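Local coordinates for ribosomal protein uL16 3-hydroxylase (Escherichia coli, PDB 4CCL), which hydroxylates an arginine side chain of ribosomal protein uL16, using iron(II), dioxygen and 2-oxoglutarate, which is turned over to succinate and carbon dioxide, at residues Ile35-Leu40 with Asn194-Ser199; Asp50-Ser55 with Val63-Phe68; Val83-His88 with Ile108-Ile113; Trp142-Lys147 with Leu179-Gly184. All coordinates share one frame; numbering follows the deposited sequence.

In the fold
Contacts 1 and 3 are buried, contact 4 partly so, and contact 2 lies at the surface. Three neighbours in the large antiparallel sheet tie much of this together: strand 195-202 (contact 1) bonds to strand 108-116 (contact 3), and strand 79-83, which ends in contact 3, is flanked by the hairpin of contact 2. The joins are measurable: S199 N lies 2.9 Å from M112 O, and D50 O 2.9 Å from Q84 N. Chemistry follows place. Contact 1 is apolar helix-on-sheet packing, contact 2 a ladder of backbone bonds, contact 3 adds a buried polar network, and contact 4 joins two sheets through aliphatic side chains, with a water bridge at its exposed end.

Contact 1. Residues Ile35-Leu40 with Asn194-Ser199; sequences ISPDEL and NAMNYS
M196, modelled as selenomethionine, is the bump of this contact, and the start of helix 37-45, with I35 before it, is the hollow. It has 93 Å² covered by residues 35-40, out of 208 Å² buried over both sides. With chi2 at -85° and chi3 at -92° the chain is bent twice, which brings the methyl CE into the angle where the chain enters the helix. There CE lies 3.5 Å from I35 O and 3.6 Å from I35 CG2, the two side chains crossing at about a right angle, while P37 CD closes another side of the hollow at 4.1 Å from CE. L40 reaches in from the helix tip to tip, its CD2 3.9 Å from M196 SE. Y198 supplies a second, shallower bump: I35 CG2 sits at the edge of its ring, 4.3 Å from CE2. The phenol oxygen is held by a hydrogen bond with D33. No hydrogen bond crosses between the segments, but the helix start that lines the hollow is capped within residues 35-40: S36 is the N-cap, its OG accepting from E39 N at 3.2 Å in a nearly straight line (179°). N197, between M196 and Y198 in sequence, bonds instead to R140. The arrangement is that of a helix laid against the large sheet of the double-stranded beta-helix (jelly-roll) core of JmjC-type oxygenases.

Contact 2. Residues Asp50-Ser55 with Val63-Phe68; sequences DSRLVS and VSHGPF
L53 and S64 form a hydrogen-bonded antiparallel pair: L53 N donates to S64 O at 2.8 Å and S64 N to L53 O at 2.9 Å, both donors lying in the plane of the carbonyl they meet. Two residues along, G66 N reaches S51 O at 2.8 Å, but from above the carbonyl plane, 39° out of it, as the second strand gives way to a turn. The pairs R52-H65 and V54-V63, which are non-hydrogen-bonded, send their side chains to one face. R52 and H65 lie side by side, with R52 CB over the centre of the imidazole, 4.2 Å from its centroid and 8° off the normal, a CH-pi contact. V54 CG1 meets V63 CG2 at 4.2 Å. On the other face F68 folds back after the cis peptide before P67, and its CZ comes 4.2 Å from L53 CG; CE2 lies 3.7 Å from S51 OG. Farther out, R52 and V63 pack on L159, and a long, weak ion pair links R52 to D158. Backbone bonds from R52 to L82 and from V54 to S80 fix the first strand against strand 79-83. This is a beta hairpin, with strand 60-65 at one margin of the large antiparallel sheet.

Contact 3. Residues Val83-His88 with Ile108-Ile113; sequences VQAVNH and IDDLMI
N87 spans two residues of the strand, D110 and L111. Its CB packs against L111 CB at 4.2 Å, and CG stands between the backbone N and the carbonyl carbon (chi1 52°), which turns the amide toward the strand. At the tip, OD1 accepts from L111 N at 3.0 Å, the donor lying 57° out of the amide's carbonyl plane. ND2 donates to D110 OD1 at 2.9 Å; the acceptor lies in the amide plane, and the carboxylate oxygen is approached on its anti side. H88 NE2 adds a weak bond to the same OD1 at 3.1 Å, ring and carboxylate planes standing 79° apart, while H88 ND1 is held by E278 O and D110 OD2 by H277. A leucine in place of N87 would probably leave L111 N without its side-chain acceptor and strip D110 OD1 of its amide donor. L111 is also gripped at its carbonyl, V86 N reaching its O at 2.9 Å, nearly along the C=O axis. Beyond, V86 CG2 touches I113 CG1 at 3.6 Å, V86 lying crosswise to I113. Sheet pairing persists at V83 and I113, where each N donates to the other's O at 2.9 Å. The contact marks the end of a strand: after 79-83 the chain turns at A85, in the left-handed helical region, into the short, weakly bonded helix 86-89, still fastened to strand 108-116 of the jelly-roll sheet.

Contact 4. Residues Trp142-Lys147 with Leu179-Gly184; sequences WRVGEK and LYIPPG
Sheet-on-sheet packing inside the JmjC jelly-roll brings these segments together: strand 142-145 belongs to the three-stranded sheet and strand 179-181 to the larger one. Their axes pass 9.8 Å apart at an angle of 26°, too far for backbone pairing, and side chains fill the interval. L179 is central: its CG, set opposite the backbone N (chi1 172°), carries CD2 forward to W142 CB at 3.8 Å and V144 CG2 at 3.9 Å; V144 and L179 meet tip to tip, whereas L179 crosses W142 at a slant. V144 CG2 also lies 4.2 Å from I181 CD1. The indole nitrogen of W142 bonds to N197 of the large sheet. At the outer end K147 stretches its extended chain along the turn P183-G184, its CG 3.2 Å from G184 O. A water completes the reach, accepting from K147 NZ at 2.8 Å and donating to P183 O at 2.8 Å. At phi 103° a CB on G184 would jam against the preceding carbonyl oxygen and K147 CE, which calls for glycine. I181 and W142 touch H187, an iron ligand, so this apolar layer borders the metal site enclosed between the two sheets of a double-stranded beta-helix oxygenase.

Contact 1. Residues Ile35-Leu40 with Asn194-Ser199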
loop_
_atom_site.group_PDB
_atom_site.type_symbol
_atom_site.label_atom_id
_atom_site.label_comp_id
_atom_site.label_asym_id
_atom_site.label_seq_id
_atom_site.Cartn_x
_atom_site.Cartn_y
_atom_site.Cartn_z
ATOM N N ILE B 35 23.482 -34.125 0.381
ATOM C CA ILE B 35 23.212 -34.299 -1.036
ATOM C C ILE B 35 24.528 -34.349 -1.818
ATOM O O ILE B 35 25.580 -33.971 -1.299
ATOM C CB ILE B 35 22.277 -33.172 -1.551
ATOM C CG1 ILE B 35 21.559 -33.586 -2.837
ATOM C CG2 ILE B 35 23.035 -31.869 -1.717
ATOM C CD1 ILE B 35 20.713 -32.487 -3.448
ATOM N N SER B 36 24.467 -34.824 -3.059
ATOM C CA SER B 36 25.653 -34.970 -3.900
ATOM C C SER B 36 25.545 -34.011 -5.085
ATOM O O SER B 36 24.443 -33.599 -5.442
ATOM C CB SER B 36 25.786 -36.415 -4.396
ATOM O OG SER B 36 25.097 -36.604 -5.621
ATOM N N PRO B 37 26.691 -33.625 -5.676
ATOM C CA PRO B 37 26.697 -32.698 -6.817
ATOM C C PRO B 37 25.802 -33.163 -7.965
ATOM O O PRO B 37 25.203 -32.337 -8.660
ATOM C CB PRO B 37 28.161 -32.711 -7.260
ATOM C CG PRO B 37 28.919 -33.016 -6.021
ATOM C CD PRO B 37 28.058 -33.985 -5.257
ATOM N N ASP B 38 25.717 -34.476 -8.149
ATOM C CA ASP B 38 24.857 -35.069 -9.166
ATOM C C ASP B 38 23.383 -34.834 -8.854
ATOM O O ASP B 38 22.632 -34.331 -9.697
ATOM C CB ASP B 38 25.136 -36.569 -9.296
ATOM C CG ASP B 38 26.385 -36.860 -10.100
ATOM O OD1 ASP B 38 26.743 -36.027 -10.959
ATOM O OD2 ASP B 38 27.006 -37.919 -9.878
ATOM N N GLU B 39 22.978 -35.200 -7.640
ATOM C CA GLU B 39 21.601 -35.011 -7.194
ATOM C C GLU B 39 21.220 -33.538 -7.282
ATOM O O GLU B 39 20.078 -33.195 -7.597
ATOM C CB GLU B 39 21.422 -35.497 -5.752
ATOM C CG GLU B 39 21.861 -36.928 -5.482
ATOM C CD GLU B 39 21.856 -37.260 -3.998
ATOM O OE1 GLU B 39 20.794 -37.114 -3.357
ATOM O OE2 GLU B 39 22.918 -37.653 -3.468
ATOM N N LEU B 40 22.195 -32.675 -7.009
ATOM C CA LEU B 40 21.998 -31.233 -7.076
ATOM C C LEU B 40 21.812 -30.763 -8.515
ATOM O O LEU B 40 20.997 -29.883 -8.783
ATOM C CB LEU B 40 23.184 -30.502 -6.443
ATOM C CG LEU B 40 23.073 -28.978 -6.365
ATOM C CD1 LEU B 40 21.935 -28.578 -5.442
ATOM C CD2 LEU B 40 24.378 -28.360 -5.899
ATOM N N ASN B 194 37.041 -29.215 -5.589
ATOM C CA ASN B 194 35.623 -29.230 -5.940
ATOM C C ASN B 194 34.806 -29.116 -4.664
ATOM O O ASN B 194 34.967 -29.917 -3.747
ATOM C CB ASN B 194 35.262 -30.530 -6.658
ATOM C CG ASN B 194 35.354 -30.418 -8.166
ATOM O OD1 ASN B 194 35.770 -29.394 -8.707
ATOM N ND2 ASN B 194 34.964 -31.484 -8.858
ATOM N N ALA B 195 33.906 -28.142 -4.608
ATOM C CA ALA B 195 33.323 -27.764 -3.329
ATOM C C ALA B 195 31.800 -27.672 -3.281
ATOM O O ALA B 195 31.146 -27.289 -4.253
ATOM C CB ALA B 195 33.934 -26.471 -2.857
HETATM N N MSE B 196 31.257 -28.029 -2.121
HETATM C CA MSE B 196 29.839 -27.881 -1.827
HETATM C C MSE B 196 29.657 -26.982 -0.607
HETATM O O MSE B 196 30.247 -27.220 0.449
HETATM C CB MSE B 196 29.199 -29.248 -1.577
HETATM C CG MSE B 196 29.069 -30.100 -2.828
HETATM SE SE MSE B 196 27.453 -29.687 -3.843
HETATM C CE MSE B 196 26.267 -31.007 -3.042
ATOM N N ASN B 197 28.849 -25.938 -0.762
ATOM C CA ASN B 197 28.563 -25.021 0.333
ATOM C C ASN B 197 27.073 -24.948 0.626
ATOM O O ASN B 197 26.248 -24.905 -0.292
ATOM C CB ASN B 197 29.109 -23.623 0.033
ATOM C CG ASN B 197 30.529 -23.430 0.531
ATOM O OD1 ASN B 197 30.975 -22.303 0.742
ATOM N ND2 ASN B 197 31.245 -24.532 0.725
ATOM N N TYR B 198 26.737 -24.933 1.912
ATOM C CA TYR B 198 25.346 -24.906 2.324
ATOM C C TYR B 198 25.084 -23.648 3.126
ATOM O O TYR B 198 25.515 -23.524 4.268
ATOM C CB TYR B 198 25.029 -26.135 3.178
ATOM C CG TYR B 198 25.426 -27.435 2.528
ATOM C CD1 TYR B 198 26.739 -27.892 2.590
ATOM C CD2 TYR B 198 24.496 -28.202 1.841
ATOM C CE1 TYR B 198 27.113 -29.074 1.992
ATOM C CE2 TYR B 198 24.860 -29.391 1.240
ATOM C CZ TYR B 198 26.171 -29.820 1.320
ATOM O OH TYR B 198 26.544 -30.998 0.723
ATOM N N SER B 199 24.327 -22.734 2.538
ATOM C CA SER B 199 24.029 -21.473 3.187
ATOM C C SER B 199 22.659 -21.515 3.847
ATOM O O SER B 199 21.631 -21.654 3.170
ATOM C CB SER B 199 24.122 -20.318 2.185
ATOM O OG SER B 199 25.443 -20.189 1.682
#

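Contact 2. Residues Asp50-Ser55 with Val63-Phe68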
loop_
_atom_site.group_PDB
_atom_site.type_symbol
_atom_site.label_atom_id
_atom_site.label_comp_id
_atom_site.label_asym_id
_atom_site.label_seq_id
_atom_site.Cartn_x
_atom_site.Cartn_y
_atom_site.Cartn_z
ATOM N N ASP B 50 14.540 -22.688 -8.406
ATOM C CA ASP B 50 15.305 -21.493 -8.734
ATOM C C ASP B 50 16.779 -21.863 -8.665
ATOM O O ASP B 50 17.306 -22.156 -7.591
ATOM C CB ASP B 50 14.990 -20.365 -7.741
ATOM C CG ASP B 50 15.685 -19.046 -8.089
ATOM O OD1 ASP B 50 16.690 -19.053 -8.830
ATOM O OD2 ASP B 50 15.223 -17.989 -7.609
ATOM N N SER B 51 17.447 -21.818 -9.812
ATOM C CA SER B 51 18.867 -22.132 -9.885
ATOM C C SER B 51 19.553 -21.223 -10.894
ATOM O O SER B 51 18.904 -20.669 -11.780
ATOM C CB SER B 51 19.084 -23.597 -10.270
ATOM O OG SER B 51 18.539 -23.880 -11.547
ATOM N N ARG B 52 20.863 -21.063 -10.748
ATOM C CA ARG B 52 21.637 -20.254 -11.684
ATOM C C ARG B 52 23.096 -20.693 -11.784
ATOM O O ARG B 52 23.657 -21.249 -10.843
ATOM C CB ARG B 52 21.546 -18.770 -11.312
ATOM C CG ARG B 52 21.861 -18.462 -9.856
ATOM C CD ARG B 52 21.413 -17.051 -9.490
ATOM N NE ARG B 52 22.536 -16.131 -9.329
ATOM C CZ ARG B 52 22.403 -14.823 -9.133
ATOM N NH1 ARG B 52 21.195 -14.279 -9.077
ATOM N NH2 ARG B 52 23.479 -14.059 -8.995
ATOM N N LEU B 53 23.700 -20.435 -12.939
ATOM C CA LEU B 53 25.116 -20.672 -13.157
ATOM C C LEU B 53 25.842 -19.341 -13.203
ATOM O O LEU B 53 25.466 -18.441 -13.958
ATOM C CB LEU B 53 25.345 -21.414 -14.474
ATOM C CG LEU B 53 25.595 -22.919 -14.401
ATOM C CD1 LEU B 53 25.935 -23.456 -15.781
ATOM C CD2 LEU B 53 26.708 -23.226 -13.417
ATOM N N VAL B 54 26.884 -19.217 -12.388
ATOM C CA VAL B 54 27.723 -18.033 -12.413
ATOM C C VAL B 54 29.135 -18.420 -12.823
ATOM O O VAL B 54 29.810 -19.181 -12.124
ATOM C CB VAL B 54 27.765 -17.329 -11.045
ATOM C CG1 VAL B 54 28.583 -16.050 -11.135
ATOM C CG2 VAL B 54 26.355 -17.028 -10.562
ATOM N N SER B 55 29.576 -17.902 -13.962
ATOM C CA SER B 55 30.918 -18.191 -14.446
ATOM C C SER B 55 31.686 -16.896 -14.653
ATOM O O SER B 55 31.092 -15.853 -14.909
ATOM C CB SER B 55 30.856 -18.985 -15.750
ATOM O OG SER B 55 30.088 -18.296 -16.720
ATOM N N VAL B 63 26.179 -14.683 -16.121
ATOM C CA VAL B 63 25.160 -15.272 -15.262
ATOM C C VAL B 63 24.012 -15.835 -16.091
ATOM O O VAL B 63 23.375 -15.112 -16.856
ATOM C CB VAL B 63 24.607 -14.243 -14.256
ATOM C CG1 VAL B 63 23.396 -14.806 -13.525
ATOM C CG2 VAL B 63 25.691 -13.838 -13.273
ATOM N N SER B 64 23.755 -17.129 -15.935
ATOM C CA SER B 64 22.680 -17.790 -16.665
ATOM C C SER B 64 21.648 -18.374 -15.708
ATOM O O SER B 64 21.999 -19.090 -14.782
ATOM C CB SER B 64 23.247 -18.896 -17.553
ATOM O OG SER B 64 22.225 -19.777 -17.983
ATOM N N HIS B 65 20.373 -18.074 -15.931
ATOM C CA HIS B 65 19.324 -18.587 -15.053
ATOM C C HIS B 65 18.751 -19.918 -15.536
ATOM O O HIS B 65 18.465 -20.088 -16.721
ATOM C CB HIS B 65 18.208 -17.556 -14.864
ATOM C CG HIS B 65 18.230 -16.888 -13.522
ATOM N ND1 HIS B 65 19.121 -15.879 -13.210
ATOM C CD2 HIS B 65 17.483 -17.089 -12.419
ATOM C CE1 HIS B 65 18.910 -15.490 -11.967
ATOM N NE2 HIS B 65 17.924 -16.202 -11.459
ATOM N N GLY B 66 18.588 -20.856 -14.604
ATOM C CA GLY B 66 18.112 -22.191 -14.920
ATOM C C GLY B 66 16.615 -22.264 -15.140
ATOM O O GLY B 66 15.934 -21.240 -15.087
ATOM N N PRO B 67 16.082 -23.477 -15.368
ATOM C CA PRO B 67 16.749 -24.789 -15.347
ATOM C C PRO B 67 17.674 -25.058 -16.542
ATOM O O PRO B 67 17.824 -24.208 -17.417
ATOM C CB PRO B 67 15.576 -25.771 -15.363
ATOM C CG PRO B 67 14.490 -25.039 -16.058
ATOM C CD PRO B 67 14.642 -23.602 -15.655
ATOM N N PHE B 68 18.280 -26.244 -16.563
ATOM C CA PHE B 68 19.268 -26.600 -17.579
ATOM C C PHE B 68 19.053 -28.011 -18.120
ATOM O O PHE B 68 18.697 -28.921 -17.377
ATOM C CB PHE B 68 20.679 -26.521 -16.993
ATOM C CG PHE B 68 20.946 -25.269 -16.211
ATOM C CD1 PHE B 68 21.228 -24.078 -16.857
ATOM C CD2 PHE B 68 20.916 -25.284 -14.826
ATOM C CE1 PHE B 68 21.474 -22.926 -16.139
ATOM C CE2 PHE B 68 21.163 -24.135 -14.100
ATOM C CZ PHE B 68 21.445 -22.953 -14.757
#

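Contact 3. Residues Val83-His88 with Ile108-Ile113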
loop_
_atom_site.group_PDB
_atom_site.type_symbol
_atom_site.label_atom_id
_atom_site.label_comp_id
_atom_site.label_asym_id
_atom_site.label_seq_id
_atom_site.Cartn_x
_atom_site.Cartn_y
_atom_site.Cartn_z
ATOM N N VAL B 83 21.738 -23.263 -6.201
ATOM C CA VAL B 83 20.351 -23.703 -6.133
ATOM C C VAL B 83 19.672 -23.227 -4.850
ATOM O O VAL B 83 20.131 -23.521 -3.745
ATOM C CB VAL B 83 20.239 -25.235 -6.227
ATOM C CG1 VAL B 83 18.796 -25.670 -6.028
ATOM C CG2 VAL B 83 20.772 -25.724 -7.565
ATOM N N GLN B 84 18.574 -22.491 -5.014
ATOM C CA GLN B 84 17.827 -21.926 -3.894
ATOM C C GLN B 84 16.885 -22.939 -3.251
ATOM O O GLN B 84 16.326 -23.796 -3.934
ATOM C CB GLN B 84 17.002 -20.728 -4.370
ATOM C CG GLN B 84 17.817 -19.596 -4.962
ATOM C CD GLN B 84 18.473 -18.735 -3.902
ATOM O OE1 GLN B 84 17.977 -18.628 -2.780
ATOM N NE2 GLN B 84 19.596 -18.120 -4.251
ATOM N N ALA B 85 16.718 -22.823 -1.935
ATOM C CA ALA B 85 15.703 -23.566 -1.182
ATOM C C ALA B 85 15.685 -25.076 -1.430
ATOM O O ALA B 85 14.633 -25.646 -1.721
ATOM C CB ALA B 85 14.320 -22.973 -1.439
ATOM N N VAL B 86 16.844 -25.717 -1.310
ATOM C CA VAL B 86 16.947 -27.158 -1.527
ATOM C C VAL B 86 16.130 -27.923 -0.487
ATOM O O VAL B 86 15.594 -28.999 -0.769
ATOM C CB VAL B 86 18.422 -27.622 -1.498
ATOM C CG1 VAL B 86 18.527 -29.139 -1.607
ATOM C CG2 VAL B 86 19.203 -26.960 -2.616
ATOM N N ASN B 87 15.998 -27.340 0.703
ATOM C CA ASN B 87 15.253 -27.971 1.788
ATOM C C ASN B 87 13.785 -28.216 1.438
ATOM O O ASN B 87 13.090 -28.966 2.124
ATOM C CB ASN B 87 15.368 -27.150 3.077
ATOM C CG ASN B 87 15.008 -25.693 2.874
ATOM O OD1 ASN B 87 15.554 -25.024 1.997
ATOM N ND2 ASN B 87 14.079 -25.195 3.680
ATOM N N HIS B 88 13.320 -27.573 0.372
ATOM C CA HIS B 88 11.979 -27.816 -0.141
ATOM C C HIS B 88 11.907 -29.163 -0.861
ATOM O O HIS B 88 10.991 -29.950 -0.627
ATOM C CB HIS B 88 11.540 -26.687 -1.083
ATOM C CG HIS B 88 11.363 -25.360 -0.408
ATOM N ND1 HIS B 88 10.716 -24.302 -1.003
ATOM C CD2 HIS B 88 11.754 -24.924 0.816
ATOM C CE1 HIS B 88 10.714 -23.268 -0.179
ATOM N NE2 HIS B 88 11.335 -23.619 0.929
ATOM N N ILE B 108 14.421 -17.295 10.254
ATOM C CA ILE B 108 15.165 -18.167 9.346
ATOM C C ILE B 108 14.487 -18.194 7.975
ATOM O O ILE B 108 13.268 -18.054 7.876
ATOM C CB ILE B 108 15.339 -19.600 9.922
ATOM C CG1 ILE B 108 16.592 -20.266 9.349
ATOM C CG2 ILE B 108 14.104 -20.456 9.675
ATOM C CD1 ILE B 108 16.831 -21.677 9.861
ATOM N N ASP B 109 15.273 -18.347 6.915
ATOM C CA ASP B 109 14.701 -18.312 5.573
ATOM C C ASP B 109 14.654 -19.684 4.913
ATOM O O ASP B 109 13.597 -20.312 4.875
ATOM C CB ASP B 109 15.477 -17.335 4.683
ATOM C CG ASP B 109 14.806 -17.112 3.338
ATOM O OD1 ASP B 109 13.602 -17.415 3.217
ATOM O OD2 ASP B 109 15.478 -16.625 2.404
ATOM N N ASP B 110 15.808 -20.153 4.442
ATOM C CA ASP B 110 15.913 -21.397 3.681
ATOM C C ASP B 110 17.373 -21.821 3.510
ATOM O O ASP B 110 18.288 -21.128 3.955
ATOM C CB ASP B 110 15.262 -21.250 2.299
ATOM C CG ASP B 110 13.762 -21.483 2.328
ATOM O OD1 ASP B 110 13.319 -22.443 2.994
ATOM O OD2 ASP B 110 13.025 -20.691 1.704
ATOM N N LEU B 111 17.574 -22.949 2.832
ATOM C CA LEU B 111 18.900 -23.519 2.611
ATOM C C LEU B 111 19.249 -23.473 1.124
ATOM O O LEU B 111 18.621 -24.162 0.318
ATOM C CB LEU B 111 18.920 -24.971 3.109
ATOM C CG LEU B 111 20.225 -25.729 3.410
ATOM C CD1 LEU B 111 21.045 -26.030 2.170
ATOM C CD2 LEU B 111 21.065 -24.974 4.414
HETATM N N MSE B 112 20.254 -22.681 0.760
HETATM C CA MSE B 112 20.695 -22.661 -0.635
HETATM C C MSE B 112 22.058 -23.338 -0.774
HETATM O O MSE B 112 22.952 -23.123 0.040
HETATM C CB MSE B 112 20.695 -21.234 -1.209
HETATM C CG MSE B 112 22.015 -20.468 -1.104
HETATM SE SE MSE B 112 23.256 -20.810 -2.588
HETATM C CE MSE B 112 24.691 -19.626 -2.018
ATOM N N ILE B 113 22.203 -24.175 -1.797
ATOM C CA ILE B 113 23.436 -24.939 -1.978
ATOM C C ILE B 113 24.210 -24.469 -3.203
ATOM O O ILE B 113 23.621 -24.209 -4.247
ATOM C CB ILE B 113 23.145 -26.450 -2.131
ATOM C CG1 ILE B 113 22.381 -26.968 -0.915
ATOM C CG2 ILE B 113 24.437 -27.240 -2.322
ATOM C CD1 ILE B 113 22.089 -28.449 -0.956
#

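Contact 4. Residues Trp142-Lys147 with Leu179-Gly184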
loop_
_atom_site.group_PDB
_atom_site.type_symbol
_atom_site.label_atom_id
_atom_site.label_comp_id
_atom_site.label_asym_id
_atom_site.label_seq_id
_atom_site.Cartn_x
_atom_site.Cartn_y
_atom_site.Cartn_z
ATOM N N TRP B 142 37.530 -18.552 1.917
ATOM C CA TRP B 142 36.551 -17.540 2.276
ATOM C C TRP B 142 37.219 -16.313 2.882
ATOM O O TRP B 142 38.134 -16.416 3.712
ATOM C CB TRP B 142 35.497 -18.102 3.234
ATOM C CG TRP B 142 34.360 -18.755 2.524
ATOM C CD1 TRP B 142 34.154 -20.088 2.365
ATOM C CD2 TRP B 142 33.275 -18.084 1.853
ATOM N NE1 TRP B 142 33.001 -20.300 1.644
ATOM C CE2 TRP B 142 32.455 -19.113 1.323
ATOM C CE3 TRP B 142 32.931 -16.756 1.659
ATOM C CZ2 TRP B 142 31.295 -18.803 0.603
ATOM C CZ3 TRP B 142 31.780 -16.467 0.944
ATOM C CH2 TRP B 142 30.977 -17.491 0.424
ATOM N N ARG B 143 36.740 -15.156 2.442
ATOM C CA ARG B 143 37.249 -13.866 2.861
ATOM C C ARG B 143 36.092 -12.962 3.270
ATOM O O ARG B 143 35.080 -12.882 2.575
ATOM C CB ARG B 143 38.061 -13.219 1.736
ATOM C CG ARG B 143 39.292 -14.020 1.322
ATOM C CD ARG B 143 40.031 -13.384 0.153
ATOM N NE ARG B 143 40.601 -12.086 0.502
ATOM C CZ ARG B 143 40.098 -10.918 0.116
ATOM N NH1 ARG B 143 39.013 -10.881 -0.645
ATOM N NH2 ARG B 143 40.684 -9.788 0.486
ATOM N N VAL B 144 36.238 -12.304 4.415
ATOM C CA VAL B 144 35.248 -11.348 4.885
ATOM C C VAL B 144 35.942 -10.046 5.260
ATOM O O VAL B 144 36.934 -10.054 5.995
ATOM C CB VAL B 144 34.487 -11.871 6.119
ATOM C CG1 VAL B 144 33.303 -10.965 6.427
ATOM C CG2 VAL B 144 34.019 -13.301 5.896
ATOM N N GLY B 145 35.424 -8.930 4.756
ATOM C CA GLY B 145 35.988 -7.632 5.069
ATOM C C GLY B 145 35.237 -6.940 6.186
ATOM O O GLY B 145 34.172 -7.392 6.607
ATOM N N GLU B 146 35.794 -5.833 6.666
ATOM C CA GLU B 146 35.141 -5.045 7.698
ATOM C C GLU B 146 33.869 -4.434 7.117
ATOM O O GLU B 146 33.743 -4.287 5.900
ATOM C CB GLU B 146 36.088 -3.956 8.215
ATOM C CG GLU B 146 35.586 -3.199 9.434
ATOM C CD GLU B 146 35.165 -4.120 10.564
ATOM O OE1 GLU B 146 36.041 -4.549 11.346
ATOM O OE2 GLU B 146 33.956 -4.409 10.676
ATOM N N LYS B 147 32.931 -4.067 7.983
ATOM C CA LYS B 147 31.648 -3.565 7.525
ATOM C C LYS B 147 31.761 -2.058 7.390
ATOM O O LYS B 147 31.881 -1.332 8.378
ATOM C CB LYS B 147 30.569 -3.928 8.544
ATOM C CG LYS B 147 29.222 -3.260 8.344
ATOM C CD LYS B 147 28.403 -3.402 9.619
ATOM C CE LYS B 147 26.928 -3.126 9.400
ATOM N NZ LYS B 147 26.155 -3.413 10.643
ATOM N N LEU B 179 30.927 -20.574 8.520
ATOM C CA LEU B 179 31.238 -19.156 8.562
ATOM C C LEU B 179 29.958 -18.352 8.782
ATOM O O LEU B 179 29.112 -18.269 7.892
ATOM C CB LEU B 179 31.913 -18.733 7.256
ATOM C CG LEU B 179 32.156 -17.241 7.024
ATOM C CD1 LEU B 179 33.068 -16.670 8.094
ATOM C CD2 LEU B 179 32.741 -17.007 5.640
ATOM N N TYR B 180 29.819 -17.759 9.965
ATOM C CA TYR B 180 28.684 -16.890 10.243
ATOM C C TYR B 180 29.001 -15.454 9.859
ATOM O O TYR B 180 29.967 -14.874 10.357
ATOM C CB TYR B 180 28.270 -16.925 11.716
ATOM C CG TYR B 180 27.329 -15.786 12.045
ATOM C CD1 TYR B 180 26.020 -15.795 11.584
ATOM C CD2 TYR B 180 27.757 -14.683 12.778
ATOM C CE1 TYR B 180 25.157 -14.752 11.857
ATOM C CE2 TYR B 180 26.899 -13.636 13.054
ATOM C CZ TYR B 180 25.601 -13.678 12.591
ATOM O OH TYR B 180 24.739 -12.644 12.861
ATOM N N ILE B 181 28.201 -14.908 8.949
ATOM C CA ILE B 181 28.303 -13.513 8.530
ATOM C C ILE B 181 27.044 -12.695 8.841
ATOM O O ILE B 181 25.967 -13.011 8.337
ATOM C CB ILE B 181 28.616 -13.404 7.029
ATOM C CG1 ILE B 181 29.732 -14.384 6.648
ATOM C CG2 ILE B 181 28.994 -11.975 6.678
ATOM C CD1 ILE B 181 30.005 -14.469 5.162
ATOM N N PRO B 182 27.170 -11.652 9.679
ATOM C CA PRO B 182 26.060 -10.713 9.879
ATOM C C PRO B 182 25.887 -9.845 8.637
ATOM O O PRO B 182 26.823 -9.742 7.847
ATOM C CB PRO B 182 26.535 -9.843 11.052
ATOM C CG PRO B 182 27.749 -10.526 11.608
ATOM C CD PRO B 182 28.349 -11.280 10.474
ATOM N N PRO B 183 24.710 -9.221 8.465
ATOM C CA PRO B 183 24.492 -8.352 7.303
ATOM C C PRO B 183 25.394 -7.123 7.312
ATOM O O PRO B 183 25.656 -6.559 8.372
ATOM C CB PRO B 183 23.029 -7.925 7.458
ATOM C CG PRO B 183 22.724 -8.110 8.901
ATOM C CD PRO B 183 23.509 -9.315 9.311
ATOM N N GLY B 184 25.864 -6.718 6.137
ATOM C CA GLY B 184 26.686 -5.529 6.021
ATOM C C GLY B 184 28.167 -5.812 5.849
ATOM O O GLY B 184 28.948 -4.903 5.556
HETATM O O HOH W 1 25.354 -6.014 11.054
#